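Local coordinates for putative mandelate racemase (Bordetella bronchiseptica, PDB 3OZY), which is of unknown function but binds magnesium and, as an enolase-superfamily member, probably abstracts the alpha-proton of a carboxylate substrate such as a sugar diacid, at residues D210-L215 against R242-P247; E236-L241 against V248-G253; M35-V40 against F363-D368; I310-N315 against D336-L341. All blocks are in the same frame, centred on the assembly; numbering follows the deposited sequence. Where two conformers were deposited one is given.

Interaction 1: D210-L215 against R242-P247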
loop_
_atom_site.group_PDB
_atom_site.type_symbol
_atom_site.label_atom_id
_atom_site.label_comp_id
_atom_site.label_asym_id
_atom_site.label_seq_id
_atom_site.Cartn_x
_atom_site.Cartn_y
_atom_site.Cartn_z
ATOM N N ASP A 210 25.870 3.983 6.700
ATOM C CA ASP A 210 26.380 2.641 6.454
ATOM C C ASP A 210 26.274 2.284 4.973
ATOM O O ASP A 210 27.131 1.588 4.435
ATOM C CB ASP A 210 25.631 1.596 7.296
ATOM C CG ASP A 210 26.012 1.635 8.771
ATOM O OD1 ASP A 210 27.108 2.118 9.109
ATOM O OD2 ASP A 210 25.208 1.158 9.602
ATOM N N ALA A 211 25.228 2.756 4.296
ATOM C CA ALA A 211 25.105 2.506 2.862
ATOM C C ALA A 211 26.197 3.230 2.068
ATOM O O ALA A 211 26.743 2.673 1.116
ATOM C CB ALA A 211 23.717 2.898 2.359
ATOM N N LEU A 212 26.529 4.458 2.459
ATOM C CA LEU A 212 27.637 5.168 1.828
ATOM C C LEU A 212 28.959 4.435 2.037
ATOM O O LEU A 212 29.773 4.332 1.117
ATOM C CB LEU A 212 27.727 6.600 2.361
ATOM C CG LEU A 212 26.679 7.576 1.817
ATOM C CD1 LEU A 212 26.539 8.779 2.747
ATOM C CD2 LEU A 212 27.029 8.010 0.397
ATOM N N ALA A 213 29.176 3.917 3.242
ATOM C CA ALA A 213 30.400 3.167 3.516
ATOM C C ALA A 213 30.420 1.905 2.658
ATOM O O ALA A 213 31.454 1.556 2.075
ATOM C CB ALA A 213 30.488 2.817 4.991
ATOM N N MET A 214 29.287 1.222 2.567
ATOM C CA MET A 214 29.275 0.003 1.774
ATOM C C MET A 214 29.468 0.302 0.289
ATOM O O MET A 214 30.193 -0.422 -0.399
ATOM C CB MET A 214 27.996 -0.795 2.001
ATOM C CG MET A 214 28.033 -2.119 1.276
ATOM S SD MET A 214 26.668 -3.214 1.684
ATOM C CE MET A 214 27.092 -3.698 3.354
ATOM N N LEU A 215 28.842 1.369 -0.206
ATOM C CA LEU A 215 28.983 1.734 -1.621
ATOM C C LEU A 215 30.459 1.855 -2.030
ATOM O O LEU A 215 30.849 1.460 -3.140
ATOM C CB LEU A 215 28.224 3.032 -1.920
ATOM C CG LEU A 215 28.311 3.559 -3.350
ATOM C CD1 LEU A 215 27.775 2.539 -4.369
ATOM C CD2 LEU A 215 27.544 4.879 -3.456
ATOM N N ARG A 242 23.315 7.778 -5.325
ATOM C CA ARG A 242 23.539 7.955 -6.745
ATOM C C ARG A 242 24.433 9.165 -7.037
ATOM O O ARG A 242 25.246 9.138 -7.967
ATOM C CB ARG A 242 22.187 8.065 -7.442
ATOM C CG ARG A 242 22.267 8.047 -8.916
ATOM C CD ARG A 242 20.910 7.768 -9.504
ATOM N NE ARG A 242 21.018 7.935 -10.937
ATOM C CZ ARG A 242 20.852 9.092 -11.564
ATOM N NH1 ARG A 242 20.535 10.186 -10.880
ATOM N NH2 ARG A 242 20.988 9.154 -12.881
ATOM N N ALA A 243 24.296 10.215 -6.231
ATOM C CA ALA A 243 25.076 11.436 -6.401
ATOM C C ALA A 243 26.571 11.224 -6.176
ATOM O O ALA A 243 27.381 12.107 -6.475
ATOM C CB ALA A 243 24.552 12.525 -5.468
ATOM N N GLN A 244 26.961 10.068 -5.641
ATOM C CA GLN A 244 28.385 9.809 -5.461
ATOM C C GLN A 244 29.080 9.550 -6.796
ATOM O O GLN A 244 30.306 9.563 -6.867
ATOM C CB GLN A 244 28.625 8.655 -4.478
ATOM C CG GLN A 244 27.984 8.890 -3.105
ATOM C CD GLN A 244 28.296 10.268 -2.530
ATOM O OE1 GLN A 244 29.461 10.620 -2.345
ATOM N NE2 GLN A 244 27.257 11.051 -2.246
ATOM N N GLY A 245 28.296 9.317 -7.844
ATOM C CA GLY A 245 28.835 9.199 -9.190
ATOM C C GLY A 245 29.690 7.970 -9.434
ATOM O O GLY A 245 30.600 7.997 -10.261
ATOM N N THR A 246 29.409 6.880 -8.734
ATOM C CA THR A 246 30.172 5.659 -8.957
ATOM C C THR A 246 29.588 4.873 -10.122
ATOM O O THR A 246 28.472 5.137 -10.560
ATOM C CB THR A 246 30.167 4.728 -7.725
ATOM O OG1 THR A 246 28.906 4.052 -7.631
ATOM C CG2 THR A 246 30.477 5.487 -6.428
ATOM N N PRO A 247 30.348 3.902 -10.640
ATOM C CA PRO A 247 29.793 3.027 -11.680
ATOM C C PRO A 247 28.826 1.975 -11.139
ATOM O O PRO A 247 28.329 1.169 -11.927
ATOM C CB PRO A 247 31.039 2.350 -12.272
ATOM C CG PRO A 247 32.186 3.268 -11.898
ATOM C CD PRO A 247 31.810 3.780 -10.539
#
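The backbones of helix segment D210-L215 and loop segment R242-P247 stand well apart, with CA of L212 8.7 Å from CA of Q244 and CA of L215 8.4 Å from CA of T246, so side chains alone bridge the gap. Q244 does most of this work. A chi1 of -57° sets its methylene CG beside the backbone N, where L212 CD2 crosses it at about a right angle, 3.7 Å from CG. L215 CD2 reaches the same methylene more loosely, at 4.1 Å from Q244 CG. The bend at chi2 (-49°) turns the amide, whose NE2 is hydrogen-bonded to I240 O, one turn back on helix 235-242. One turn on along helix 208-220, L215 and T246 meet tip to tip, L215 CD1 lying 3.8 Å from T246 OG1. That hydroxyl oxygen is hydrogen-bonded to V248 N, two residues on, which makes an ST turn leading toward strand 249-252. Just ahead of it, a type I turn runs from R242 to G245, closed by G245 N to R242 O at 3.1 Å, and G245 leaves helical geometry with a positive phi of 68°. R242 takes its guanidinium to D272. The fold here is the outer layer of the barrel, with helix 208-220 lying beside the loop that joins helix 235-242 to the next strand. No hydrogen bond crosses between the two segments. Q244 offers its methylenes to the leucines and T246 an oxygen already engaged with V248 N, so the attraction is essentially van der Waals.

Interaction 2: E236-L241 against V248-G253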
loop_
_atom_site.group_PDB
_atom_site.type_symbol
_atom_site.label_atom_id
_atom_site.label_comp_id
_atom_site.label_asym_id
_atom_site.label_seq_id
_atom_site.Cartn_x
_atom_site.Cartn_y
_atom_site.Cartn_z
ATOM N N GLU A 236 15.252 10.380 -0.883
ATOM C CA GLU A 236 16.417 11.260 -0.847
ATOM C C GLU A 236 17.720 10.504 -0.556
ATOM O O GLU A 236 18.772 10.822 -1.122
ATOM C CB GLU A 236 16.193 12.385 0.174
ATOM C CG GLU A 236 17.416 13.240 0.521
ATOM C CD GLU A 236 17.901 14.127 -0.615
ATOM O OE1 GLU A 236 17.350 14.053 -1.732
ATOM O OE2 GLU A 236 18.854 14.903 -0.386
ATOM N N GLY A 237 17.655 9.498 0.312
ATOM C CA GLY A 237 18.828 8.682 0.580
ATOM C C GLY A 237 19.364 8.017 -0.671
ATOM O O GLY A 237 20.582 7.901 -0.855
ATOM N N HIS A 238 18.465 7.561 -1.537
ATOM C CA HIS A 238 18.890 6.923 -2.778
ATOM C C HIS A 238 19.540 7.950 -3.704
ATOM O O HIS A 238 20.523 7.655 -4.390
ATOM C CB HIS A 238 17.697 6.245 -3.464
ATOM C CG HIS A 238 17.201 5.007 -2.768
ATOM N ND1 HIS A 238 16.374 5.047 -1.666
ATOM C CD2 HIS A 238 17.383 3.691 -3.049
ATOM C CE1 HIS A 238 16.080 3.813 -1.288
ATOM N NE2 HIS A 238 16.674 2.971 -2.115
ATOM N N ARG A 239 19.000 9.170 -3.720
ATOM C CA ARG A 239 19.630 10.235 -4.491
ATOM C C ARG A 239 21.053 10.486 -3.994
ATOM O O ARG A 239 21.977 10.641 -4.792
ATOM C CB ARG A 239 18.819 11.533 -4.439
ATOM C CG ARG A 239 19.410 12.622 -5.353
ATOM C CD ARG A 239 18.871 14.018 -5.025
ATOM N NE ARG A 239 19.351 14.487 -3.733
ATOM C CZ ARG A 239 20.603 14.866 -3.488
ATOM N NH1 ARG A 239 21.518 14.844 -4.455
ATOM N NH2 ARG A 239 20.942 15.268 -2.269
ATOM N N ILE A 240 21.227 10.517 -2.676
ATOM C CA ILE A 240 22.548 10.735 -2.097
ATOM C C ILE A 240 23.534 9.662 -2.565
ATOM O O ILE A 240 24.674 9.966 -2.932
ATOM C CB ILE A 240 22.462 10.793 -0.564
ATOM C CG1 ILE A 240 21.712 12.064 -0.147
ATOM C CG2 ILE A 240 23.862 10.763 0.063
ATOM C CD1 ILE A 240 21.288 12.108 1.306
ATOM N N LEU A 241 23.100 8.407 -2.572
ATOM C CA LEU A 241 23.968 7.322 -3.037
ATOM C C LEU A 241 24.321 7.486 -4.514
ATOM O O LEU A 241 25.477 7.364 -4.910
ATOM C CB LEU A 241 23.312 5.962 -2.806
ATOM C CG LEU A 241 23.096 5.570 -1.348
ATOM C CD1 LEU A 241 22.261 4.293 -1.250
ATOM C CD2 LEU A 241 24.443 5.390 -0.658
ATOM N N VAL A 248 28.568 1.978 -9.833
ATOM C CA VAL A 248 27.631 1.020 -9.246
ATOM C C VAL A 248 26.214 1.573 -9.356
ATOM O O VAL A 248 25.937 2.681 -8.889
ATOM C CB VAL A 248 27.948 0.756 -7.751
ATOM C CG1 VAL A 248 27.016 -0.307 -7.181
ATOM C CG2 VAL A 248 29.400 0.328 -7.554
ATOM N N ARG A 249 25.323 0.817 -9.989
ATOM C CA ARG A 249 23.944 1.264 -10.176
ATOM C C ARG A 249 23.161 1.182 -8.871
ATOM O O ARG A 249 23.289 0.198 -8.137
ATOM C CB ARG A 249 23.264 0.385 -11.221
ATOM C CG ARG A 249 23.897 0.459 -12.594
ATOM C CD ARG A 249 23.630 -0.815 -13.402
ATOM N NE ARG A 249 24.307 -0.762 -14.697
ATOM C CZ ARG A 249 25.595 -1.022 -14.872
ATOM N NH1 ARG A 249 26.344 -1.391 -13.840
ATOM N NH2 ARG A 249 26.136 -0.927 -16.085
ATOM N N ILE A 250 22.348 2.197 -8.589
ATOM C CA ILE A 250 21.421 2.136 -7.465
ATOM C C ILE A 250 20.103 1.536 -7.966
ATOM O O ILE A 250 19.462 2.082 -8.877
ATOM C CB ILE A 250 21.213 3.529 -6.833
ATOM C CG1 ILE A 250 22.562 4.131 -6.411
ATOM C CG2 ILE A 250 20.240 3.468 -5.647
ATOM C CD1 ILE A 250 23.406 3.222 -5.515
ATOM N N ALA A 251 19.716 0.393 -7.397
ATOM C CA ALA A 251 18.565 -0.372 -7.864
ATOM C C ALA A 251 17.533 -0.545 -6.766
ATOM O O ALA A 251 17.879 -0.800 -5.616
ATOM C CB ALA A 251 19.031 -1.752 -8.343
ATOM N N THR A 252 16.261 -0.418 -7.121
ATOM C CA THR A 252 15.190 -0.743 -6.195
ATOM C C THR A 252 13.907 -0.945 -6.985
ATOM O O THR A 252 13.786 -0.499 -8.128
ATOM C CB THR A 252 15.017 0.333 -5.088
ATOM O OG1 THR A 252 14.081 -0.142 -4.116
ATOM C CG2 THR A 252 14.550 1.689 -5.670
ATOM N N GLY A 253 12.957 -1.667 -6.403
ATOM C CA GLY A 253 11.647 -1.735 -7.019
ATOM C C GLY A 253 10.732 -2.877 -6.642
ATOM O O GLY A 253 9.532 -2.786 -6.903
HETATM O O HOH W 1 15.318 0.591 -1.720
#
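I250 sits between the two inward side chains of helix segment E236-L241. Its CG2 comes to the edge of the H238 ring, close to the ring plane and 3.9 Å from CD2, while its CD1 lies 3.9 Å from L241 CB. Further along the strand, T252 CB approaches H238 NE2 obliquely. One water joins these two residues, 2.8 Å from each of H238 NE2 and T252 OG1. What aims the imidazole is a chi1 of -71° together with a bond from ND1 to D234 O, and Y265 adds an edge-to-face ring contact. Helix and strand run nearly antiparallel, at 158° with axes 9.3 Å apart, as expected for the helix and second strand of the beta-alpha-beta unit 225-227, 235-242, 249-252. On the helix's outer side, R239 grips the carboxylate of E236 side-on, with NE to OE1 at 2.9 Å and NH2 to OE2 at 2.8 Å. The strand leads to E254, a magnesium ligand, and the T252 side chain is about 8 Å from a magnesium ion. Apolar contact thus holds the middle of this interface, while at its metal-ward end the ring nitrogen and hydroxyl of two buried residues satisfy each other through water.

Interaction 3: M35-V40 against F363-D368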
loop_
_atom_site.group_PDB
_atom_site.type_symbol
_atom_site.label_atom_id
_atom_site.label_comp_id
_atom_site.label_asym_id
_atom_site.label_seq_id
_atom_site.Cartn_x
_atom_site.Cartn_y
_atom_site.Cartn_z
ATOM N N MET A 35 2.553 -19.471 -3.006
ATOM C CA MET A 35 2.022 -18.598 -4.045
ATOM C C MET A 35 0.519 -18.733 -4.103
ATOM O O MET A 35 -0.068 -19.679 -3.560
ATOM C CB MET A 35 2.585 -18.974 -5.420
ATOM C CG MET A 35 2.057 -20.307 -5.954
ATOM S SD MET A 35 2.733 -20.769 -7.561
ATOM C CE MET A 35 1.961 -19.526 -8.599
ATOM N N ILE A 36 -0.099 -17.756 -4.752
ATOM C CA ILE A 36 -1.438 -17.914 -5.291
ATOM C C ILE A 36 -1.319 -18.179 -6.783
ATOM O O ILE A 36 -0.652 -17.434 -7.500
ATOM C CB ILE A 36 -2.265 -16.625 -5.121
ATOM C CG1 ILE A 36 -2.641 -16.403 -3.660
ATOM C CG2 ILE A 36 -3.513 -16.669 -6.007
ATOM C CD1 ILE A 36 -3.673 -17.388 -3.122
ATOM N N LEU A 37 -1.965 -19.244 -7.249
ATOM C CA LEU A 37 -2.138 -19.475 -8.671
ATOM C C LEU A 37 -3.491 -18.900 -9.066
ATOM O O LEU A 37 -4.533 -19.426 -8.666
ATOM C CB LEU A 37 -2.073 -20.976 -8.994
ATOM C CG LEU A 37 -2.327 -21.343 -10.455
ATOM C CD1 LEU A 37 -1.266 -20.757 -11.354
ATOM C CD2 LEU A 37 -2.391 -22.864 -10.633
ATOM N N VAL A 38 -3.472 -17.797 -9.808
ATOM C CA VAL A 38 -4.702 -17.181 -10.283
ATOM C C VAL A 38 -5.194 -17.942 -11.502
ATOM O O VAL A 38 -4.400 -18.338 -12.353
ATOM C CB VAL A 38 -4.468 -15.705 -10.667
ATOM C CG1 VAL A 38 -5.760 -15.067 -11.201
ATOM C CG2 VAL A 38 -3.931 -14.928 -9.468
ATOM N N GLU A 39 -6.507 -18.151 -11.568
ATOM C CA GLU A 39 -7.131 -18.790 -12.718
ATOM C C GLU A 39 -8.341 -17.967 -13.145
ATOM O O GLU A 39 -9.296 -17.817 -12.384
ATOM C CB GLU A 39 -7.547 -20.222 -12.362
ATOM C CG GLU A 39 -8.108 -21.007 -13.538
ATOM C CD GLU A 39 -8.653 -22.369 -13.139
ATOM O OE1 GLU A 39 -8.469 -22.781 -11.977
ATOM O OE2 GLU A 39 -9.272 -23.029 -13.995
ATOM N N VAL A 40 -8.288 -17.405 -14.349
ATOM C CA VAL A 40 -9.419 -16.663 -14.894
ATOM C C VAL A 40 -10.095 -17.518 -15.956
ATOM O O VAL A 40 -9.467 -17.923 -16.934
ATOM C CB VAL A 40 -8.976 -15.318 -15.511
ATOM C CG1 VAL A 40 -10.156 -14.630 -16.210
ATOM C CG2 VAL A 40 -8.375 -14.416 -14.435
ATOM N N PHE A 363 3.642 -22.220 -21.277
ATOM C CA PHE A 363 3.894 -23.545 -20.714
ATOM C C PHE A 363 2.609 -24.130 -20.151
ATOM O O PHE A 363 1.591 -23.451 -20.078
ATOM C CB PHE A 363 4.947 -23.475 -19.608
ATOM C CG PHE A 363 4.679 -22.406 -18.593
ATOM C CD1 PHE A 363 3.580 -22.484 -17.750
ATOM C CD2 PHE A 363 5.514 -21.309 -18.494
ATOM C CE1 PHE A 363 3.326 -21.498 -16.824
ATOM C CE2 PHE A 363 5.264 -20.318 -17.569
ATOM C CZ PHE A 363 4.169 -20.410 -16.734
ATOM N N GLU A 364 2.681 -25.390 -19.730
ATOM C CA GLU A 364 1.545 -26.072 -19.125
ATOM C C GLU A 364 1.693 -26.177 -17.609
ATOM O O GLU A 364 2.776 -26.468 -17.100
ATOM C CB GLU A 364 1.396 -27.475 -19.722
ATOM C CG GLU A 364 1.143 -27.497 -21.222
ATOM C CD GLU A 364 -0.235 -26.976 -21.592
ATOM O OE1 GLU A 364 -0.979 -26.543 -20.687
ATOM O OE2 GLU A 364 -0.578 -27.002 -22.793
ATOM N N ILE A 365 0.594 -25.937 -16.897
ATOM C CA ILE A 365 0.543 -26.142 -15.450
ATOM C C ILE A 365 0.312 -27.620 -15.137
ATOM O O ILE A 365 -0.523 -28.274 -15.773
ATOM C CB ILE A 365 -0.609 -25.341 -14.805
ATOM C CG1 ILE A 365 -0.381 -23.830 -14.939
ATOM C CG2 ILE A 365 -0.793 -25.742 -13.343
ATOM C CD1 ILE A 365 0.817 -23.313 -14.177
ATOM N N ASP A 366 1.037 -28.143 -14.152
ATOM C CA ASP A 366 0.780 -29.499 -13.657
ATOM C C ASP A 366 -0.310 -29.395 -12.602
ATOM O O ASP A 366 -0.041 -29.087 -11.438
ATOM C CB ASP A 366 2.048 -30.118 -13.063
ATOM C CG ASP A 366 1.842 -31.551 -12.582
ATOM O OD1 ASP A 366 0.686 -31.959 -12.345
ATOM O OD2 ASP A 366 2.852 -32.265 -12.419
ATOM N N TRP A 367 -1.548 -29.650 -13.011
ATOM C CA TRP A 367 -2.682 -29.483 -12.112
ATOM C C TRP A 367 -2.729 -30.546 -11.013
ATOM O O TRP A 367 -3.339 -30.333 -9.969
ATOM C CB TRP A 367 -3.992 -29.397 -12.899
ATOM C CG TRP A 367 -4.091 -28.116 -13.694
ATOM C CD1 TRP A 367 -3.835 -27.954 -15.024
ATOM C CD2 TRP A 367 -4.446 -26.820 -13.193
ATOM N NE1 TRP A 367 -4.023 -26.638 -15.386
ATOM C CE2 TRP A 367 -4.396 -25.923 -14.280
ATOM C CE3 TRP A 367 -4.801 -26.331 -11.930
ATOM C CZ2 TRP A 367 -4.692 -24.568 -14.146
ATOM C CZ3 TRP A 367 -5.100 -24.984 -11.800
ATOM C CH2 TRP A 367 -5.045 -24.120 -12.903
ATOM N N ASP A 368 -2.061 -31.674 -11.233
ATOM C CA ASP A 368 -1.938 -32.667 -10.174
ATOM C C ASP A 368 -1.039 -32.118 -9.065
ATOM O O ASP A 368 -1.335 -32.268 -7.878
ATOM C CB ASP A 368 -1.392 -33.991 -10.718
ATOM C CG ASP A 368 -2.352 -34.664 -11.685
ATOM O OD1 ASP A 368 -3.577 -34.479 -11.539
ATOM O OD2 ASP A 368 -1.877 -35.381 -12.589
#
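Oxygen OE1 of E39 takes a hydrogen bond with H11 NE2 on the adjoining strand 5-16 and also rests 3.8 Å from W367 CH2. The other oxygen, OE2, forms a salt bridge with R41, so the carboxylate is fixed at both ends. Its plane is turned 47° from that of the indole, and the approach is oblique. E39 gets there with an extended chain. L37, two residues earlier on the same side of the strand, carries the apolar part of the contact: CG is anti to the backbone N (chi1 176°), which carries the isobutyl end toward W367, and CD2 is the branch that touches it, 3.6 Å from W367 CZ3 and 3.7 Å from W367 CH2. L37 CD2 also touches I365 CG2, at 4.3 Å. That methyl has a second role, since it lies over the centre of the indole, 3.7 Å above the ring plane, and so presses one face of the tryptophan from within its own segment. This is an interdomain contact. Strand 32-42 is the middle strand of the three-stranded antiparallel sheet in the N-terminal capping domain, and residues 363-368 come more than 320 residues later, where the chain returns past the barrel to pack against that sheet, as in other enolase-superfamily members. I36 and V38 point to the other side of the sheet, where helix 58-73 covers them. W367 is exposed and opens helix 367-372. Its predecessor D366 is the N-cap: OD1 accepts from D368 N in a weak, bent bond of 3.0 Å with an N-H...O angle of 120°, and from F369 N as well.

Interaction 4: I310-N315 against D336-L341; sequences ITVAAN and DLMTRL
Two bends in M338, chi2 -66° and chi3 -68°, curl its chain so that the thioether swings round to V312 on helix 309-321. In V312, CG2 is the methyl placed beside the backbone N, and it takes the contact: it stands 3.8 Å from M338 SD and 4.0 Å from M338 CE, the two side chains crossing at about a right angle. The setting is the barrel domain of the enolase fold, where helix 309-321 follows strand 300-301 and the loop bearing D336-L341 follows strand 328-331. W330 on that strand packs against both V312 and M338, which places the pair next to the barrel wall. A second, looser meeting lies at the start of the helix segment. I310 CG1 and L341 CD2 are 4.2 Å apart and also cross nearly at right angles, and M35 of the capping-domain sheet touches both residues. All four contacting side chains are buried, and the interface between the segments is carbon and sulfur throughout, with no hydrogen bond across it. The loop is held in shape by its own backbone: D336 O accepts from T339 N at 3.2 Å and from R340 N at 2.9 Å. R340 also makes a rather long salt bridge, NH1 to D336 OD2 at 3.6 Å. Further along the helix, N315 is held through both ends of its amide, OD1 by A278 N and ND2 by D277 OD1; ND2 also gives a hydrogen bond to T311 O, 2.8 Å away, reaching that oxygen from the opposite face to N315 N.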
loop_
_atom_site.group_PDB
_atom_site.type_symbol
_atom_site.label_atom_id
_atom_site.label_comp_id
_atom_site.label_asym_id
_atom_site.label_seq_id
_atom_site.Cartn_x
_atom_site.Cartn_y
_atom_site.Cartn_z
ATOM N N ILE A 310 5.816 -18.726 -12.538
ATOM C CA ILE A 310 4.913 -17.837 -13.260
ATOM C C ILE A 310 5.405 -16.400 -13.182
ATOM O O ILE A 310 5.425 -15.696 -14.192
ATOM C CB ILE A 310 3.476 -17.937 -12.742
ATOM C CG1 ILE A 310 2.979 -19.377 -12.900
ATOM C CG2 ILE A 310 2.570 -16.933 -13.469
ATOM C CD1 ILE A 310 1.501 -19.537 -12.656
ATOM N N THR A 311 5.837 -15.967 -12.002
ATOM C CA THR A 311 6.367 -14.608 -11.914
ATOM C C THR A 311 7.630 -14.475 -12.758
ATOM O O THR A 311 7.859 -13.449 -13.393
ATOM C CB THR A 311 6.591 -14.126 -10.441
ATOM O OG1 THR A 311 7.637 -14.869 -9.799
ATOM C CG2 THR A 311 5.329 -14.280 -9.616
ATOM N N VAL A 312 8.452 -15.517 -12.775
ATOM C CA VAL A 312 9.612 -15.542 -13.651
ATOM C C VAL A 312 9.211 -15.451 -15.128
ATOM O O VAL A 312 9.697 -14.582 -15.861
ATOM C CB VAL A 312 10.482 -16.786 -13.367
ATOM C CG1 VAL A 312 11.527 -17.009 -14.472
ATOM C CG2 VAL A 312 11.144 -16.634 -12.007
ATOM N N ALA A 313 8.326 -16.339 -15.571
ATOM C CA ALA A 313 7.922 -16.345 -16.970
ATOM C C ALA A 313 7.282 -15.034 -17.413
ATOM O O ALA A 313 7.572 -14.546 -18.502
ATOM C CB ALA A 313 6.985 -17.521 -17.269
ATOM N N ALA A 314 6.403 -14.476 -16.585
ATOM C CA ALA A 314 5.703 -13.244 -16.957
ATOM C C ALA A 314 6.715 -12.138 -17.223
ATOM O O ALA A 314 6.640 -11.447 -18.242
ATOM C CB ALA A 314 4.728 -12.821 -15.871
ATOM N N ASN A 315 7.657 -11.956 -16.302
ATOM C CA ASN A 315 8.704 -10.960 -16.516
ATOM C C ASN A 315 9.597 -11.281 -17.712
ATOM O O ASN A 315 10.014 -10.380 -18.434
ATOM C CB ASN A 315 9.545 -10.767 -15.254
ATOM C CG ASN A 315 8.812 -9.991 -14.191
ATOM O OD1 ASN A 315 8.584 -8.792 -14.338
ATOM N ND2 ASN A 315 8.421 -10.673 -13.115
ATOM N N ASP A 336 10.123 -25.587 -4.967
ATOM C CA ASP A 336 9.347 -26.473 -5.829
ATOM C C ASP A 336 8.488 -25.709 -6.834
ATOM O O ASP A 336 8.129 -26.245 -7.880
ATOM C CB ASP A 336 8.449 -27.400 -5.008
ATOM C CG ASP A 336 9.227 -28.412 -4.197
ATOM O OD1 ASP A 336 10.401 -28.700 -4.536
ATOM O OD2 ASP A 336 8.633 -28.920 -3.218
ATOM N N LEU A 337 8.152 -24.459 -6.522
ATOM C CA LEU A 337 7.369 -23.653 -7.453
ATOM C C LEU A 337 8.174 -23.218 -8.679
ATOM O O LEU A 337 7.602 -22.737 -9.665
ATOM C CB LEU A 337 6.752 -22.448 -6.744
ATOM C CG LEU A 337 5.884 -22.795 -5.535
ATOM C CD1 LEU A 337 5.487 -21.512 -4.820
ATOM C CD2 LEU A 337 4.656 -23.627 -5.919
ATOM N N MET A 338 9.494 -23.407 -8.621
ATOM C CA MET A 338 10.375 -23.134 -9.759
ATOM C C MET A 338 10.643 -24.370 -10.611
ATOM O O MET A 338 11.177 -24.263 -11.717
ATOM C CB MET A 338 11.719 -22.583 -9.283
ATOM C CG MET A 338 11.668 -21.134 -8.832
ATOM S SD MET A 338 11.310 -19.977 -10.170
ATOM C CE MET A 338 12.817 -20.129 -11.132
ATOM N N THR A 339 10.308 -25.545 -10.096
ATOM C CA THR A 339 10.694 -26.784 -10.777
ATOM C C THR A 339 9.523 -27.684 -11.143
ATOM O O THR A 339 9.552 -28.345 -12.179
ATOM C CB THR A 339 11.671 -27.622 -9.919
ATOM O OG1 THR A 339 11.061 -27.917 -8.658
ATOM C CG2 THR A 339 12.980 -26.873 -9.686
ATOM N N ARG A 340 8.496 -27.718 -10.302
ATOM C CA ARG A 340 7.452 -28.738 -10.435
ATOM C C ARG A 340 6.056 -28.218 -10.770
ATOM O O ARG A 340 5.138 -28.999 -11.032
ATOM C CB ARG A 340 7.403 -29.596 -9.166
ATOM C CG ARG A 340 8.626 -30.488 -8.999
ATOM C CD ARG A 340 8.726 -31.065 -7.591
ATOM N NE ARG A 340 7.557 -31.864 -7.239
ATOM C CZ ARG A 340 7.274 -32.270 -6.005
ATOM N NH1 ARG A 340 8.077 -31.954 -4.999
ATOM N NH2 ARG A 340 6.182 -32.989 -5.777
ATOM N N LEU A 341 5.883 -26.901 -10.765
ATOM C CA LEU A 341 4.579 -26.325 -11.062
ATOM C C LEU A 341 4.256 -26.371 -12.549
ATOM O O LEU A 341 3.107 -26.606 -12.935
ATOM C CB LEU A 341 4.511 -24.879 -10.565
ATOM C CG LEU A 341 3.208 -24.139 -10.858
ATOM C CD1 LEU A 341 2.023 -24.830 -10.198
ATOM C CD2 LEU A 341 3.309 -22.691 -10.400
#

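How the interactions relate
The four contacts form two pairs on opposite sides of the chain's centre. Interactions 1 and 2, with centres 8 Å apart, alternate along the chain and share helix 235-242 and the turn into strand 249-252; L215 and L212 touch L241 and so join them. Interactions 3 and 4, centres 10 Å apart, meet through L37 and I310, and through a probable hydrogen bond from D366 N to L341 O of 2.9 Å. Between the pairs the centres lie about 29 to 42 Å apart. Interaction 3 closes a loop enclosing the other three, tying the capping domain to the chain's late segment, whereas interaction 4 comes after the interleaved interactions 1 and 2, all three within the barrel domain.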